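N-acyl-D-glutamate deacylase (Bordetella bronchiseptica, PDB 3GIP) probably hydrolyses N-acyl-D-glutamate to D-glutamate and a carboxylic acid, as a zinc-dependent deacylase of the amidohydrolase superfamily. Local coordinates at residues A[70-75]-A[79-84]; A[340-345]-A[440-445]; A[365-370]-A[374-379]. All blocks are in the same frame, centred on the assembly; numbering follows the deposited sequence.

Contact 1 (A[70-75]-A[79-84]); sequences DLMFVE and LRWKTS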
ATOM      1  N   ASP A  70      -7.063   5.819   2.985  1.00 15.40           N
ATOM      2  CA  ASP A  70      -7.839   5.876   4.224  1.00 15.87           C
ATOM      3  C   ASP A  70      -9.173   6.608   4.146  1.00 16.45           C
ATOM      4  O   ASP A  70     -10.209   6.074   4.553  1.00 15.80           O
ATOM      5  CB  ASP A  70      -7.013   6.539   5.328  1.00 15.74           C
ATOM      6  CG  ASP A  70      -5.747   5.785   5.641  1.00 17.82           C
ATOM      7  OD1 ASP A  70      -5.611   5.314   6.792  1.00 18.05           O
ATOM      8  OD2 ASP A  70      -4.890   5.666   4.739  1.00 17.46           O
ATOM      9  N   LEU A  71      -9.142   7.831   3.631  1.00 16.42           N
ATOM     10  CA  LEU A  71     -10.346   8.655   3.557  1.00 18.11           C
ATOM     11  C   LEU A  71     -11.049   8.681   2.207  1.00 18.68           C
ATOM     12  O   LEU A  71     -12.036   9.394   2.039  1.00 20.97           O
ATOM     13  CB  LEU A  71      -9.997  10.090   3.954  1.00 20.38           C
ATOM     14  CG  LEU A  71      -9.101  10.254   5.181  1.00 21.74           C
ATOM     15  CD1 LEU A  71      -8.700  11.714   5.315  1.00 23.03           C
ATOM     16  CD2 LEU A  71      -9.817   9.758   6.427  1.00 22.53           C
ATOM     17  N   MET A  72     -10.557   7.907   1.249  1.00 16.96           N
ATOM     18  CA  MET A  72     -11.151   7.895  -0.081  1.00 16.88           C
ATOM     19  C   MET A  72     -12.465   7.138  -0.189  1.00 16.60           C
ATOM     20  O   MET A  72     -13.235   7.356  -1.120  1.00 16.71           O
ATOM     21  CB  MET A  72     -10.153   7.322  -1.090  1.00 17.66           C
ATOM     22  CG  MET A  72      -8.883   8.143  -1.210  1.00 19.15           C
ATOM     23  SD  MET A  72      -9.217   9.852  -1.677  1.00 19.30           S
ATOM     24  CE  MET A  72      -9.086  10.663  -0.113  1.00 21.31           C
ATOM     25  N   PHE A  73     -12.724   6.245   0.757  1.00 16.90           N
ATOM     26  CA  PHE A  73     -13.953   5.468   0.723  1.00 19.12           C
ATOM     27  C   PHE A  73     -15.160   6.380   0.936  1.00 20.35           C
ATOM     28  O   PHE A  73     -16.290   6.017   0.619  1.00 24.10           O
ATOM     29  CB  PHE A  73     -13.867   4.357   1.770  1.00 19.45           C
ATOM     30  CG  PHE A  73     -12.604   3.542   1.657  1.00 18.68           C
ATOM     31  CD1 PHE A  73     -12.360   2.770   0.523  1.00 19.63           C
ATOM     32  CD2 PHE A  73     -11.626   3.608   2.643  1.00 17.46           C
ATOM     33  CE1 PHE A  73     -11.155   2.082   0.371  1.00 20.41           C
ATOM     34  CE2 PHE A  73     -10.414   2.923   2.504  1.00 20.12           C
ATOM     35  CZ  PHE A  73     -10.179   2.161   1.364  1.00 19.72           C
ATOM     36  N   VAL A  74     -14.909   7.575   1.460  1.00 23.45           N
ATOM     37  CA  VAL A  74     -15.978   8.544   1.671  1.00 25.32           C
ATOM     38  C   VAL A  74     -15.822   9.700   0.675  1.00 26.10           C
ATOM     39  O   VAL A  74     -16.810  10.217   0.150  1.00 28.04           O
ATOM     40  CB  VAL A  74     -15.972   9.101   3.123  1.00 25.76           C
ATOM     41  CG1 VAL A  74     -14.674   9.843   3.405  1.00 24.77           C
ATOM     42  CG2 VAL A  74     -17.169  10.022   3.331  1.00 28.47           C
ATOM     43  N   GLU A  75     -14.578  10.084   0.401  1.00 25.09           N
ATOM     44  CA  GLU A  75     -14.298  11.183  -0.521  1.00 23.68           C
ATOM     45  C   GLU A  75     -14.454  10.855  -2.008  1.00 23.46           C
ATOM     46  O   GLU A  75     -15.113  11.592  -2.743  1.00 21.48           O
ATOM     47  CB  GLU A  75     -12.886  11.726  -0.278  1.00 25.33           C
ATOM     48  CG  GLU A  75     -12.725  12.476   1.031  1.00 26.20           C
ATOM     49  CD  GLU A  75     -11.411  13.226   1.115  1.00 26.49           C
ATOM     50  OE1 GLU A  75     -11.026  13.851   0.109  1.00 27.76           O
ATOM     51  OE2 GLU A  75     -10.770  13.208   2.187  1.00 28.18           O
ATOM     52  N   LEU A  79     -12.919   4.358  -6.280  1.00 16.49           N
ATOM     53  CA  LEU A  79     -11.679   3.593  -6.149  1.00 15.25           C
ATOM     54  C   LEU A  79     -11.254   2.967  -7.479  1.00 15.95           C
ATOM     55  O   LEU A  79     -10.622   1.912  -7.500  1.00 14.43           O
ATOM     56  CB  LEU A  79     -11.850   2.492  -5.095  1.00 16.16           C
ATOM     57  CG  LEU A  79     -11.575   2.848  -3.630  1.00 17.88           C
ATOM     58  CD1 LEU A  79     -10.075   3.000  -3.438  1.00 19.92           C
ATOM     59  CD2 LEU A  79     -12.295   4.119  -3.227  1.00 19.14           C
ATOM     60  N   ARG A  80     -11.586   3.628  -8.585  1.00 16.17           N
ATOM     61  CA  ARG A  80     -11.263   3.108  -9.912  1.00 15.07           C
ATOM     62  C   ARG A  80      -9.763   2.934 -10.144  1.00 15.21           C
ATOM     63  O   ARG A  80      -9.352   2.088 -10.942  1.00 14.78           O
ATOM     64  CB  ARG A  80     -11.860   4.022 -10.986  1.00 16.11           C
ATOM     65  CG  ARG A  80     -11.754   3.495 -12.415  1.00 17.20           C
ATOM     66  CD  ARG A  80     -12.667   2.301 -12.654  1.00 17.51           C
ATOM     67  NE  ARG A  80     -12.813   2.020 -14.081  1.00 20.86           N
ATOM     68  CZ  ARG A  80     -13.729   1.207 -14.597  1.00 20.71           C
ATOM     69  NH1 ARG A  80     -14.587   0.582 -13.806  1.00 21.71           N
ATOM     70  NH2 ARG A  80     -13.799   1.034 -15.913  1.00 23.46           N
ATOM     71  N   TRP A  81      -8.948   3.727  -9.455  1.00 15.15           N
ATOM     72  CA  TRP A  81      -7.502   3.613  -9.606  1.00 15.22           C
ATOM     73  C   TRP A  81      -7.012   2.270  -9.080  1.00 15.62           C
ATOM     74  O   TRP A  81      -5.928   1.816  -9.443  1.00 14.38           O
ATOM     75  CB  TRP A  81      -6.781   4.771  -8.896  1.00 15.60           C
ATOM     76  CG  TRP A  81      -7.083   4.940  -7.427  1.00 14.05           C
ATOM     77  CD1 TRP A  81      -6.333   4.494  -6.376  1.00 14.41           C
ATOM     78  CD2 TRP A  81      -8.200   5.634  -6.858  1.00 13.78           C
ATOM     79  NE1 TRP A  81      -6.912   4.872  -5.185  1.00 14.71           N
ATOM     80  CE2 TRP A  81      -8.060   5.571  -5.454  1.00 13.47           C
ATOM     81  CE3 TRP A  81      -9.306   6.303  -7.399  1.00 14.87           C
ATOM     82  CZ2 TRP A  81      -8.987   6.152  -4.582  1.00 14.23           C
ATOM     83  CZ3 TRP A  81     -10.230   6.882  -6.528  1.00 14.55           C
ATOM     84  CH2 TRP A  81     -10.059   6.800  -5.137  1.00 14.28           C
ATOM     85  N   LYS A  82      -7.821   1.631  -8.236  1.00 14.66           N
ATOM     86  CA  LYS A  82      -7.478   0.324  -7.675  1.00 14.65           C
ATOM     87  C   LYS A  82      -8.044  -0.796  -8.541  1.00 14.32           C
ATOM     88  O   LYS A  82      -7.317  -1.679  -8.993  1.00 14.01           O
ATOM     89  CB  LYS A  82      -8.057   0.157  -6.266  1.00 14.82           C
ATOM     90  CG  LYS A  82      -7.586   1.158  -5.230  1.00 15.14           C
ATOM     91  CD  LYS A  82      -6.107   1.032  -4.921  1.00 16.41           C
ATOM     92  CE  LYS A  82      -5.797   1.788  -3.640  1.00 15.20           C
ATOM     93  NZ  LYS A  82      -4.346   1.945  -3.364  1.00 14.50           N
ATOM     94  N   THR A  83      -9.351  -0.759  -8.769  1.00 14.42           N
ATOM     95  CA  THR A  83     -10.000  -1.804  -9.544  1.00 14.64           C
ATOM     96  C   THR A  83      -9.470  -1.952 -10.966  1.00 13.63           C
ATOM     97  O   THR A  83      -9.352  -3.072 -11.471  1.00 14.00           O
ATOM     98  CB  THR A  83     -11.527  -1.584  -9.603  1.00 15.72           C
ATOM     99  OG1 THR A  83     -11.811  -0.388 -10.332  1.00 15.58           O
ATOM    100  CG2 THR A  83     -12.101  -1.461  -8.197  1.00 16.45           C
ATOM    101  N   SER A  84      -9.142  -0.833 -11.606  1.00 13.84           N
ATOM    102  CA  SER A  84      -8.646  -0.865 -12.977  1.00 13.66           C
ATOM    103  C   SER A  84      -7.282  -1.531 -13.126  1.00 13.83           C
ATOM    104  O   SER A  84      -6.861  -1.827 -14.244  1.00 13.66           O
ATOM    105  CB  SER A  84      -8.607   0.547 -13.569  1.00 14.51           C
ATOM    106  OG  SER A  84      -7.645   1.358 -12.923  1.00 14.14           O
TER
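M72 and F73, neighbours on the short helix 72-75, meet W81 and L79 respectively at the start of helix 80-83. Both helices lie in the connection between 57-64 and 87-92, neighbouring parallel strands of the amidohydrolase TIM-type barrel. The tight part of the contact lies at the six-membered ring of W81: M72 CB comes to its edge, near the ring plane, at 3.9 Å from W81 CZ2. M72 CG is equally near the same carbon, and the two side chains cross at about a right angle. Beyond CG the methionine chain bends twice (chi2 -58°, chi3 101°), turning its end away from 79-84. L79 CA sits 3.6 Å above one face of the indole, toward the rim, while W81 NE1 is tethered to D69. L79, in the N-cap position of helix 80-83, reaches back across the gap: L79 CD2 lies 4.0 Å from F73 CD1, and L79 CG and CD1 are both 4.1 Å from F73 CE1. L79 CD2 also comes within 4.0 Å of M72 O.

The looser, more solvent-facing part lies toward the short connection between the segments. V74 is exposed, E75 bonds with T118, and R80 uses NH1 on P464 O. The segments thus meet by apolar packing, while polar ties to D69 and D64 hold W81 and K82.

Contact 2 (A[340-345]-A[440-445]); sequences GAIYFA and ATWDEP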
ATOM      1  N   GLY A 340       3.626  18.904  -2.580  1.00 13.98           N
ATOM      2  CA  GLY A 340       4.119  17.548  -2.719  1.00 13.56           C
ATOM      3  C   GLY A 340       5.010  17.508  -3.943  1.00 13.29           C
ATOM      4  O   GLY A 340       4.975  18.427  -4.768  1.00 13.91           O
ATOM      5  N   ALA A 341       5.811  16.453  -4.068  1.00 13.42           N
ATOM      6  CA  ALA A 341       6.706  16.330  -5.210  1.00 12.97           C
ATOM      7  C   ALA A 341       7.114  14.897  -5.491  1.00 12.95           C
ATOM      8  O   ALA A 341       6.897  13.998  -4.675  1.00 16.13           O
ATOM      9  CB  ALA A 341       7.960  17.167  -4.974  1.00 12.90           C
ATOM     10  N   ILE A 342       7.699  14.700  -6.669  1.00 12.27           N
ATOM     11  CA  ILE A 342       8.215  13.408  -7.080  1.00 11.97           C
ATOM     12  C   ILE A 342       9.727  13.585  -7.065  1.00 12.24           C
ATOM     13  O   ILE A 342      10.250  14.609  -7.522  1.00 12.93           O
ATOM     14  CB  ILE A 342       7.755  13.022  -8.506  1.00 12.91           C
ATOM     15  CG1 ILE A 342       6.255  12.715  -8.495  1.00 12.81           C
ATOM     16  CG2 ILE A 342       8.551  11.811  -9.007  1.00 11.91           C
ATOM     17  CD1 ILE A 342       5.653  12.515  -9.865  1.00 15.27           C
ATOM     18  N   TYR A 343      10.415  12.592  -6.517  1.00 12.78           N
ATOM     19  CA  TYR A 343      11.864  12.607  -6.400  1.00 11.94           C
ATOM     20  C   TYR A 343      12.437  11.461  -7.224  1.00 13.38           C
ATOM     21  O   TYR A 343      12.315  10.298  -6.851  1.00 12.67           O
ATOM     22  CB  TYR A 343      12.259  12.435  -4.930  1.00 12.48           C
ATOM     23  CG  TYR A 343      11.670  13.490  -4.024  1.00 12.29           C
ATOM     24  CD1 TYR A 343      12.293  14.727  -3.865  1.00 12.65           C
ATOM     25  CD2 TYR A 343      10.477  13.257  -3.338  1.00 13.94           C
ATOM     26  CE1 TYR A 343      11.744  15.707  -3.040  1.00 14.22           C
ATOM     27  CE2 TYR A 343       9.919  14.235  -2.512  1.00 13.43           C
ATOM     28  CZ  TYR A 343      10.558  15.451  -2.367  1.00 13.97           C
ATOM     29  OH  TYR A 343      10.019  16.409  -1.535  1.00 14.36           O
ATOM     30  N   PHE A 344      13.051  11.801  -8.353  1.00 13.53           N
ATOM     31  CA  PHE A 344      13.646  10.807  -9.243  1.00 12.76           C
ATOM     32  C   PHE A 344      15.036  10.515  -8.703  1.00 14.01           C
ATOM     33  O   PHE A 344      16.021  11.098  -9.151  1.00 14.13           O
ATOM     34  CB  PHE A 344      13.698  11.388 -10.657  1.00 11.61           C
ATOM     35  CG  PHE A 344      12.340  11.693 -11.221  1.00 11.44           C
ATOM     36  CD1 PHE A 344      11.519  10.662 -11.677  1.00 11.54           C
ATOM     37  CD2 PHE A 344      11.857  13.000 -11.252  1.00 12.37           C
ATOM     38  CE1 PHE A 344      10.241  10.925 -12.154  1.00 11.12           C
ATOM     39  CE2 PHE A 344      10.576  13.273 -11.729  1.00 12.38           C
ATOM     40  CZ  PHE A 344       9.766  12.234 -12.181  1.00 11.48           C
ATOM     41  N   ALA A 345      15.115   9.593  -7.746  1.00 14.05           N
ATOM     42  CA  ALA A 345      16.390   9.311  -7.099  1.00 14.65           C
ATOM     43  C   ALA A 345      16.825   7.866  -6.922  1.00 13.20           C
ATOM     44  O   ALA A 345      17.798   7.610  -6.215  1.00 14.34           O
ATOM     45  CB  ALA A 345      16.412  10.009  -5.737  1.00 17.76           C
ATOM     46  N   ALA A 440      -0.406   4.498 -17.208  1.00 15.07           N
ATOM     47  CA  ALA A 440      -0.173   5.748 -16.497  1.00 15.56           C
ATOM     48  C   ALA A 440       1.282   6.163 -16.659  1.00 15.48           C
ATOM     49  O   ALA A 440       2.196   5.374 -16.415  1.00 15.26           O
ATOM     50  CB  ALA A 440      -0.511   5.585 -15.020  1.00 14.90           C
ATOM     51  N   THR A 441       1.491   7.406 -17.074  1.00 15.45           N
ATOM     52  CA  THR A 441       2.835   7.927 -17.269  1.00 16.14           C
ATOM     53  C   THR A 441       3.060   9.133 -16.368  1.00 15.74           C
ATOM     54  O   THR A 441       2.136   9.608 -15.705  1.00 16.26           O
ATOM     55  CB  THR A 441       3.044   8.362 -18.725  1.00 16.12           C
ATOM     56  OG1 THR A 441       2.089   9.378 -19.053  1.00 17.52           O
ATOM     57  CG2 THR A 441       2.868   7.177 -19.668  1.00 17.62           C
ATOM     58  N   TRP A 442       4.290   9.631 -16.339  1.00 16.45           N
ATOM     59  CA  TRP A 442       4.591  10.785 -15.510  1.00 16.70           C
ATOM     60  C   TRP A 442       3.728  11.974 -15.942  1.00 16.18           C
ATOM     61  O   TRP A 442       3.211  12.703 -15.100  1.00 16.92           O
ATOM     62  CB  TRP A 442       6.080  11.141 -15.607  1.00 17.43           C
ATOM     63  CG  TRP A 442       6.989   9.984 -15.285  1.00 15.64           C
ATOM     64  CD1 TRP A 442       7.714   9.239 -16.174  1.00 16.18           C
ATOM     65  CD2 TRP A 442       7.236   9.416 -13.991  1.00 15.46           C
ATOM     66  NE1 TRP A 442       8.396   8.244 -15.514  1.00 16.26           N
ATOM     67  CE2 TRP A 442       8.121   8.329 -14.173  1.00 14.96           C
ATOM     68  CE3 TRP A 442       6.796   9.720 -12.695  1.00 14.69           C
ATOM     69  CZ2 TRP A 442       8.573   7.542 -13.109  1.00 15.37           C
ATOM     70  CZ3 TRP A 442       7.246   8.936 -11.634  1.00 14.24           C
ATOM     71  CH2 TRP A 442       8.126   7.860 -11.850  1.00 14.69           C
ATOM     72  N   ASP A 443       3.562  12.164 -17.250  1.00 17.01           N
ATOM     73  CA  ASP A 443       2.756  13.279 -17.751  1.00 18.00           C
ATOM     74  C   ASP A 443       1.254  13.039 -17.646  1.00 18.57           C
ATOM     75  O   ASP A 443       0.484  13.981 -17.463  1.00 19.62           O
ATOM     76  CB  ASP A 443       3.094  13.593 -19.211  1.00 20.00           C
ATOM     77  CG  ASP A 443       4.512  14.079 -19.392  1.00 21.87           C
ATOM     78  OD1 ASP A 443       5.100  14.600 -18.420  1.00 20.93           O
ATOM     79  OD2 ASP A 443       5.031  13.952 -20.520  1.00 23.45           O
ATOM     80  N   GLU A 444       0.845  11.781 -17.791  1.00 17.63           N
ATOM     81  CA  GLU A 444      -0.566  11.408 -17.706  1.00 16.58           C
ATOM     82  C   GLU A 444      -0.669  10.260 -16.712  1.00 15.95           C
ATOM     83  O   GLU A 444      -0.906   9.110 -17.086  1.00 16.22           O
ATOM     84  CB  GLU A 444      -1.081  10.973 -19.079  1.00 17.53           C
ATOM     85  CG  GLU A 444      -1.139  12.106 -20.094  1.00 20.96           C
ATOM     86  CD  GLU A 444      -1.620  11.645 -21.454  1.00 23.90           C
ATOM     87  OE1 GLU A 444      -0.817  11.050 -22.201  1.00 27.48           O
ATOM     88  OE2 GLU A 444      -2.807  11.865 -21.771  1.00 28.55           O
ATOM     89  N   PRO A 445      -0.515  10.574 -15.419  1.00 16.11           N
ATOM     90  CA  PRO A 445      -0.564   9.600 -14.326  1.00 15.62           C
ATOM     91  C   PRO A 445      -1.889   8.923 -14.001  1.00 15.88           C
ATOM     92  O   PRO A 445      -1.925   8.038 -13.146  1.00 15.00           O
ATOM     93  CB  PRO A 445      -0.025  10.399 -13.148  1.00 16.21           C
ATOM     94  CG  PRO A 445      -0.580  11.758 -13.410  1.00 14.82           C
ATOM     95  CD  PRO A 445      -0.318  11.937 -14.891  1.00 15.43           C
TER
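Strand 339-343, the middle strand of a three-stranded antiparallel sheet inserted in the amidohydrolase chain, leads the segment that sends I342 and F344 to W442, which projects from the loop between strands 428-431 and 452-457. The two aromatic rings form a T-shaped (edge-to-face) pair in which the phenyl supplies the edge and the six-membered ring of the indole the face. Their centroids are 4.9 Å apart and their planes stand at 76°. F344 CE1 is the probing atom, 3.6 Å from W442 CZ3 and 3.9 Å from W442 CE2 across the ring.

F344 is the centre of an inverse gamma turn. I342 completes the apolar seat: with CG2 anti to its own nitrogen, this branch both covers part of one face of the F344 ring and brings I342 CG2 within 4.1 Å of W442 CZ3. The longer branch follows, I342 CD1 lying 4.1 Å from W442 CE3. W442 is also packed against P375 and makes an edge-to-face pair with H374, so the indole joins the sheet to the segment leading into helix 376-391. F344 and W442 remain partly exposed, whereas I342 is buried. The loop bearing the tryptophan has its own internal ties: the backbone N of T441 bonds to E444 O, and an ST motif closes the turn, with E444 N donating to T441 OG1 at 3.0 Å.

Contact 3 (A[365-370]-A[374-379]); sequences DGLPND and HPRLWG. With FMT (formic acid), chain D.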
ATOM      1  N   ASP A 365       1.392   2.678  -3.037  1.00 14.34           N
ATOM      2  CA  ASP A 365       1.704   3.946  -2.383  1.00 14.28           C
ATOM      3  C   ASP A 365       1.099   5.107  -3.174  1.00 14.61           C
ATOM      4  O   ASP A 365       1.674   6.196  -3.255  1.00 15.22           O
ATOM      5  CB  ASP A 365       3.220   4.121  -2.242  1.00 16.00           C
ATOM      6  CG  ASP A 365       3.595   5.145  -1.185  1.00 17.37           C
ATOM      7  OD1 ASP A 365       2.693   5.624  -0.466  1.00 18.65           O
ATOM      8  OD2 ASP A 365       4.795   5.467  -1.059  1.00 17.65           O
ATOM      9  N   GLY A 366      -0.070   4.866  -3.756  1.00 14.09           N
ATOM     10  CA  GLY A 366      -0.734   5.902  -4.521  1.00 14.71           C
ATOM     11  C   GLY A 366      -1.198   7.027  -3.616  1.00 15.57           C
ATOM     12  O   GLY A 366      -1.596   6.789  -2.475  1.00 15.87           O
ATOM     13  N   LEU A 367      -1.122   8.257  -4.115  1.00 16.15           N
ATOM     14  CA  LEU A 367      -1.564   9.428  -3.358  1.00 18.68           C
ATOM     15  C   LEU A 367      -2.717  10.011  -4.174  1.00 19.68           C
ATOM     16  O   LEU A 367      -2.531  10.920  -4.980  1.00 18.41           O
ATOM     17  CB  LEU A 367      -0.409  10.425  -3.214  1.00 17.28           C
ATOM     18  CG  LEU A 367       0.781   9.883  -2.413  1.00 18.58           C
ATOM     19  CD1 LEU A 367       1.929  10.867  -2.437  1.00 18.13           C
ATOM     20  CD2 LEU A 367       0.345   9.607  -0.977  1.00 19.71           C
ATOM     21  N   PRO A 368      -3.933   9.478  -3.966  1.00 21.51           N
ATOM     22  CA  PRO A 368      -5.190   9.843  -4.628  1.00 22.36           C
ATOM     23  C   PRO A 368      -5.650  11.298  -4.686  1.00 22.85           C
ATOM     24  O   PRO A 368      -6.416  11.657  -5.580  1.00 24.86           O
ATOM     25  CB  PRO A 368      -6.214   8.935  -3.942  1.00 22.53           C
ATOM     26  CG  PRO A 368      -5.658   8.772  -2.579  1.00 23.27           C
ATOM     27  CD  PRO A 368      -4.195   8.535  -2.862  1.00 23.29           C
ATOM     28  N   ASN A 369      -5.198  12.138  -3.764  1.00 23.27           N
ATOM     29  CA  ASN A 369      -5.633  13.532  -3.789  1.00 24.13           C
ATOM     30  C   ASN A 369      -4.688  14.496  -4.505  1.00 22.29           C
ATOM     31  O   ASN A 369      -5.027  15.663  -4.705  1.00 21.05           O
ATOM     32  CB  ASN A 369      -5.909  14.034  -2.367  1.00 27.74           C
ATOM     33  CG  ASN A 369      -4.736  13.837  -1.436  1.00 32.61           C
ATOM     34  OD1 ASN A 369      -3.637  14.333  -1.686  1.00 36.80           O
ATOM     35  ND2 ASN A 369      -4.965  13.110  -0.346  1.00 35.76           N
ATOM     36  N   ASP A 370      -3.512  14.014  -4.897  1.00 20.61           N
ATOM     37  CA  ASP A 370      -2.542  14.852  -5.605  1.00 18.56           C
ATOM     38  C   ASP A 370      -3.110  15.344  -6.937  1.00 18.04           C
ATOM     39  O   ASP A 370      -3.778  14.597  -7.649  1.00 18.56           O
ATOM     40  CB  ASP A 370      -1.258  14.063  -5.880  1.00 17.42           C
ATOM     41  CG  ASP A 370      -0.416  13.852  -4.640  1.00 17.93           C
ATOM     42  OD1 ASP A 370      -0.904  14.109  -3.516  1.00 19.27           O
ATOM     43  OD2 ASP A 370       0.747  13.415  -4.792  1.00 17.01           O
ATOM     44  N   HIS A 374       1.948  10.714  -8.808  1.00 12.30           N
ATOM     45  CA  HIS A 374       2.956   9.806  -9.321  1.00 12.37           C
ATOM     46  C   HIS A 374       2.080   8.704  -9.934  1.00 12.88           C
ATOM     47  O   HIS A 374       1.096   8.274  -9.324  1.00 13.69           O
ATOM     48  CB  HIS A 374       3.790   9.293  -8.143  1.00 12.46           C
ATOM     49  CG  HIS A 374       4.798   8.250  -8.509  1.00 11.82           C
ATOM     50  ND1 HIS A 374       6.086   8.259  -8.018  1.00 15.21           N
ATOM     51  CD2 HIS A 374       4.692   7.140  -9.273  1.00 10.09           C
ATOM     52  CE1 HIS A 374       6.729   7.195  -8.466  1.00  8.41           C
ATOM     53  NE2 HIS A 374       5.906   6.501  -9.228  1.00 13.71           N
ATOM     54  N   PRO A 375       2.412   8.243 -11.151  1.00 12.82           N
ATOM     55  CA  PRO A 375       1.651   7.203 -11.852  1.00 12.00           C
ATOM     56  C   PRO A 375       1.444   5.877 -11.126  1.00 12.12           C
ATOM     57  O   PRO A 375       0.579   5.091 -11.514  1.00 12.88           O
ATOM     58  CB  PRO A 375       2.414   7.042 -13.170  1.00 13.69           C
ATOM     59  CG  PRO A 375       3.813   7.416 -12.796  1.00 12.04           C
ATOM     60  CD  PRO A 375       3.602   8.629 -11.928  1.00 12.97           C
ATOM     61  N   ARG A 376       2.225   5.634 -10.079  1.00 11.22           N
ATOM     62  CA  ARG A 376       2.097   4.398  -9.309  1.00 11.37           C
ATOM     63  C   ARG A 376       0.666   4.258  -8.784  1.00 13.11           C
ATOM     64  O   ARG A 376       0.198   3.156  -8.501  1.00 13.18           O
ATOM     65  CB  ARG A 376       3.093   4.400  -8.148  1.00 10.93           C
ATOM     66  CG  ARG A 376       2.815   5.457  -7.097  1.00 11.16           C
ATOM     67  CD  ARG A 376       4.013   5.649  -6.188  1.00 12.68           C
ATOM     68  NE  ARG A 376       3.698   6.538  -5.075  1.00 12.58           N
ATOM     69  CZ  ARG A 376       4.602   7.059  -4.254  1.00 11.53           C
ATOM     70  NH1 ARG A 376       5.892   6.792  -4.417  1.00 12.95           N
ATOM     71  NH2 ARG A 376       4.211   7.839  -3.252  1.00 14.00           N
ATOM     72  N   LEU A 377      -0.022   5.386  -8.663  1.00 13.24           N
ATOM     73  CA  LEU A 377      -1.402   5.409  -8.189  1.00 13.43           C
ATOM     74  C   LEU A 377      -2.304   4.544  -9.067  1.00 14.66           C
ATOM     75  O   LEU A 377      -3.182   3.837  -8.566  1.00 13.82           O
ATOM     76  CB  LEU A 377      -1.919   6.852  -8.200  1.00 14.14           C
ATOM     77  CG  LEU A 377      -3.394   7.090  -7.869  1.00 14.24           C
ATOM     78  CD1 LEU A 377      -3.660   6.758  -6.406  1.00 13.92           C
ATOM     79  CD2 LEU A 377      -3.738   8.551  -8.156  1.00 14.69           C
ATOM     80  N   TRP A 378      -2.074   4.604 -10.377  1.00 14.17           N
ATOM     81  CA  TRP A 378      -2.879   3.860 -11.341  1.00 14.13           C
ATOM     82  C   TRP A 378      -2.209   2.681 -12.036  1.00 13.04           C
ATOM     83  O   TRP A 378      -2.896   1.857 -12.634  1.00 14.45           O
ATOM     84  CB  TRP A 378      -3.388   4.797 -12.442  1.00 14.09           C
ATOM     85  CG  TRP A 378      -4.524   5.682 -12.047  1.00 14.96           C
ATOM     86  CD1 TRP A 378      -4.459   6.827 -11.310  1.00 14.88           C
ATOM     87  CD2 TRP A 378      -5.905   5.492 -12.377  1.00 15.18           C
ATOM     88  NE1 TRP A 378      -5.716   7.366 -11.160  1.00 15.22           N
ATOM     89  CE2 TRP A 378      -6.621   6.565 -11.805  1.00 14.26           C
ATOM     90  CE3 TRP A 378      -6.606   4.517 -13.101  1.00 14.93           C
ATOM     91  CZ2 TRP A 378      -8.009   6.691 -11.932  1.00 15.23           C
ATOM     92  CZ3 TRP A 378      -7.986   4.643 -13.229  1.00 16.00           C
ATOM     93  CH2 TRP A 378      -8.672   5.726 -12.646  1.00 16.95           C
ATOM     94  N   GLY A 379      -0.887   2.577 -11.969  1.00 12.30           N
ATOM     95  CA  GLY A 379      -0.260   1.486 -12.698  1.00 13.20           C
ATOM     96  C   GLY A 379       0.705   0.538 -12.024  1.00 13.08           C
ATOM     97  O   GLY A 379       1.335  -0.261 -12.711  1.00 13.89           O
TER
HETATM   98  C   FMT D 482       7.738   7.091  -1.165  1.00 14.73           C
HETATM   99  O1  FMT D 482       7.121   7.631  -2.049  1.00 13.65           O
HETATM  100  O2  FMT D 482       8.390   5.951  -1.412  1.00 14.98           O
HETATM  101  O   HOH W   1       0.653   8.671  -6.451  1.00 13.90           O
HETATM  102  O   HOH W   2       2.024  11.250  -5.940  1.00 14.01           O
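Segment 365-370 follows barrel strand 360-362, leads toward helix 376-391 and nearly touches its backbone, G366 CA passing L377 CA at 3.8 Å before a type I turn from L367 to D370 carries the chain off. With no side chain at G366, L377 can fit closely: its CG stands anti to the backbone N (chi1 174°), and L377 CD1 settles 3.6 Å from G366 CA and, crossing P368 at about a right angle, 4.0 Å from P368 CD.

R376, extended from CG to NE, runs beside D365. R376 NE makes a weak, bent hydrogen bond (124°) to D365 O at 2.7 Å. The D365 carboxylate stacks over one guanidinium face, planes 14° apart, with D365 OD2 3.3 Å from R376 NH2: a salt bridge of charges alone. The in-plane edge is used by a formate, probably from the crystallisation liquor, whose O1 accepts from R376 NH1 at 2.8 Å and weakly from NH2. Waters join L367 N to H374 O, and D370 OD2 to H374 N.

Y282, K250 and S288 also bind formate, a grouping consistent with a pocket for a substrate carboxylate, in which R376 serves both anion and D365.

Contact 3 lies between the other two, its centre 11 Å from that of contact 1 and 9 Å from that of contact 2. On one side W81 CD1 meets L377 CD1 at 3.5 Å and M72 packs on P368; on the other, W442 CE3 lies 3.5 Å from P375 CD. Contacts 1 and 2 do not touch, their nearest atoms being about 7 Å apart. Contact 3 borders the metal site: the D365 side chain is about 5 Å from the zinc held by C95, H218 and H248, and about 3 Å from a bound acetate, whereas the I342 side chain of contact 2 is about 13 Å from the metal.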